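Local coordinates for uncharacterized protein (Desulfovibrio piger ATCC 29098, PDB 4Z48) that is of unknown function but has a LolA-like domain, as in carriers of outer-membrane lipoproteins, and so possibly binds lipid or lipoprotein, at residues D131-L136 with K157-Q162. Sequence-based numbering, arbitrary orientation.
Sequences DEYDYL and KGKETQ
K159 reaches out of the loop that joins strands 146-155 and 163-171 and meets E132, just ahead of strand 133-143, and Y133, the first residue of that strand. The charged part is a single salt bridge: NZ of K159 donates to OE1 of E132 at 2.9 Å. The ammonium stands above the carboxylate, 64° out of its plane, and the other oxygen, OE2, is left 4.1 Å from NZ, so the grip is one-sided rather than forked. The two side chains cross at roughly a right angle. K159 stays extended as far as CE, with CG anti to the backbone N (chi1 -177°), and turns only at its last torsion, chi4 55°, which swings NZ onto the glutamate.

The van der Waals part lies along the same lysine. Its CD rests 3.9 Å from CB of E132, while CE approaches the phenol end of Y133, 3.7 Å from OH, slanting toward the ring. That ring also takes part in a cation-pi interaction with R153 of strand 146-155. A water adds a looser link, accepting from the backbone N of K157 at 2.9 Å and donating weakly to OD2 of D134.

Backbone hydrogen bonding of D134 with T154 pairs the two strands, E132 with K156 continues it just past their ends, and K159, three residues on, reaches back to E132. With one charged bond, a thin aliphatic overlap and partly exposed partners, the chemistry implies a modest surface clasp between loop and strand start, its electrostatic share probably weakened by solvent.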
loop_
_atom_site.group_PDB
_atom_site.type_symbol
_atom_site.label_atom_id
_atom_site.label_comp_id
_atom_site.label_asym_id
_atom_site.label_seq_id
_atom_site.Cartn_x
_atom_site.Cartn_y
_atom_site.Cartn_z
ATOM N N ASP A 131 6.097 -13.597 -2.716
ATOM C CA ASP A 131 7.432 -14.142 -2.980
ATOM C C ASP A 131 8.564 -13.085 -2.906
ATOM O O ASP A 131 9.717 -13.397 -3.222
ATOM C CB ASP A 131 7.445 -14.900 -4.319
ATOM C CG ASP A 131 6.593 -16.170 -4.308
ATOM O OD1 ASP A 131 6.739 -16.988 -3.365
ATOM O OD2 ASP A 131 5.803 -16.361 -5.255
ATOM N N GLU A 132 8.280 -11.897 -2.393
ATOM C CA GLU A 132 9.350 -10.924 -2.215
ATOM C C GLU A 132 9.921 -11.010 -0.783
ATOM O O GLU A 132 10.945 -10.380 -0.495
ATOM C CB GLU A 132 8.889 -9.501 -2.552
ATOM C CG GLU A 132 8.656 -9.271 -4.036
ATOM C CD GLU A 132 8.637 -7.824 -4.480
ATOM O OE1 GLU A 132 8.012 -6.988 -3.787
ATOM O OE2 GLU A 132 9.203 -7.536 -5.560
ATOM N N TYR A 133 9.321 -11.872 0.072
ATOM C CA TYR A 133 9.678 -11.974 1.490
ATOM C C TYR A 133 9.870 -13.380 2.040
ATOM O O TYR A 133 9.341 -14.343 1.520
ATOM C CB TYR A 133 8.541 -11.325 2.339
ATOM C CG TYR A 133 8.142 -9.935 1.904
ATOM C CD1 TYR A 133 7.149 -9.739 0.946
ATOM C CD2 TYR A 133 8.751 -8.812 2.453
ATOM C CE1 TYR A 133 6.780 -8.454 0.535
ATOM C CE2 TYR A 133 8.386 -7.525 2.058
ATOM C CZ TYR A 133 7.418 -7.351 1.080
ATOM O OH TYR A 133 7.061 -6.085 0.675
ATOM N N ASP A 134 10.566 -13.456 3.169
ATOM C CA ASP A 134 10.706 -14.606 4.057
ATOM C C ASP A 134 9.785 -14.350 5.236
ATOM O O ASP A 134 9.737 -13.228 5.732
ATOM C CB ASP A 134 12.160 -14.755 4.514
ATOM C CG ASP A 134 13.083 -15.147 3.385
ATOM O OD1 ASP A 134 12.782 -16.142 2.694
ATOM O OD2 ASP A 134 14.072 -14.432 3.160
ATOM N N TYR A 135 9.068 -15.359 5.689
ATOM C CA TYR A 135 8.096 -15.188 6.765
ATOM C C TYR A 135 8.458 -15.902 8.030
ATOM O O TYR A 135 9.191 -16.879 8.011
ATOM C CB TYR A 135 6.709 -15.657 6.292
ATOM C CG TYR A 135 6.240 -14.896 5.072
ATOM C CD1 TYR A 135 5.655 -13.644 5.196
ATOM C CD2 TYR A 135 6.481 -15.381 3.788
ATOM C CE1 TYR A 135 5.293 -12.901 4.076
ATOM C CE2 TYR A 135 6.109 -14.658 2.661
ATOM C CZ TYR A 135 5.512 -13.415 2.811
ATOM O OH TYR A 135 5.163 -12.658 1.722
ATOM N N LEU A 136 7.866 -15.448 9.131
ATOM C CA LEU A 136 7.951 -16.137 10.411
ATOM C C LEU A 136 6.635 -15.912 11.217
ATOM O O LEU A 136 6.342 -14.801 11.669
ATOM C CB LEU A 136 9.203 -15.693 11.173
ATOM C CG LEU A 136 9.563 -16.366 12.492
ATOM C CD1 LEU A 136 9.891 -17.852 12.308
ATOM C CD2 LEU A 136 10.745 -15.633 13.131
ATOM N N LYS A 157 16.884 -11.136 0.198
ATOM C CA LYS A 157 18.165 -10.536 -0.171
ATOM C C LYS A 157 18.095 -9.957 -1.615
ATOM O O LYS A 157 17.622 -10.625 -2.544
ATOM C CB LYS A 157 19.314 -11.563 -0.026
ATOM C CG LYS A 157 20.694 -10.927 -0.182
ATOM C CD LYS A 157 21.795 -11.872 0.185
ATOM C CE LYS A 157 23.156 -11.326 -0.170
ATOM N NZ LYS A 157 24.222 -12.331 0.084
ATOM N N GLY A 158 18.520 -8.712 -1.752
ATOM C CA GLY A 158 18.542 -8.017 -3.033
ATOM C C GLY A 158 17.340 -7.154 -3.334
ATOM O O GLY A 158 17.365 -6.408 -4.319
ATOM N N LYS A 159 16.268 -7.242 -2.504
ATOM C CA LYS A 159 15.064 -6.446 -2.711
ATOM C C LYS A 159 15.333 -4.981 -2.301
ATOM O O LYS A 159 15.897 -4.704 -1.235
ATOM C CB LYS A 159 13.850 -7.041 -1.974
ATOM C CG LYS A 159 12.542 -6.294 -2.204
ATOM C CD LYS A 159 11.454 -6.805 -1.289
ATOM C CE LYS A 159 10.374 -5.783 -1.001
ATOM N NZ LYS A 159 9.760 -5.241 -2.244
ATOM N N GLU A 160 14.980 -4.073 -3.217
ATOM C CA GLU A 160 15.100 -2.617 -3.118
ATOM C C GLU A 160 13.984 -2.103 -2.211
ATOM O O GLU A 160 12.827 -1.971 -2.636
ATOM C CB GLU A 160 14.990 -2.025 -4.539
ATOM C CG GLU A 160 15.404 -0.576 -4.696
ATOM C CD GLU A 160 16.095 -0.334 -6.023
ATOM O OE1 GLU A 160 15.403 -0.337 -7.067
ATOM O OE2 GLU A 160 17.340 -0.206 -6.025
ATOM N N THR A 161 14.319 -1.866 -0.938
ATOM C CA THR A 161 13.322 -1.410 0.050
ATOM C C THR A 161 14.028 -0.674 1.171
ATOM O O THR A 161 15.200 -0.930 1.427
ATOM C CB THR A 161 12.492 -2.631 0.598
ATOM O OG1 THR A 161 11.606 -2.198 1.636
ATOM C CG2 THR A 161 13.368 -3.765 1.124
ATOM N N GLN A 162 13.327 0.229 1.854
ATOM C CA GLN A 162 13.968 0.916 2.976
ATOM C C GLN A 162 13.830 0.066 4.263
ATOM O O GLN A 162 14.444 0.378 5.284
ATOM C CB GLN A 162 13.317 2.302 3.174
ATOM C CG GLN A 162 11.959 2.228 3.808
ATOM C CD GLN A 162 11.221 3.531 3.770
ATOM O OE1 GLN A 162 10.440 3.785 2.851
ATOM N NE2 GLN A 162 11.445 4.370 4.782
HETATM O O HOH W 1 16.816 -13.796 1.294
#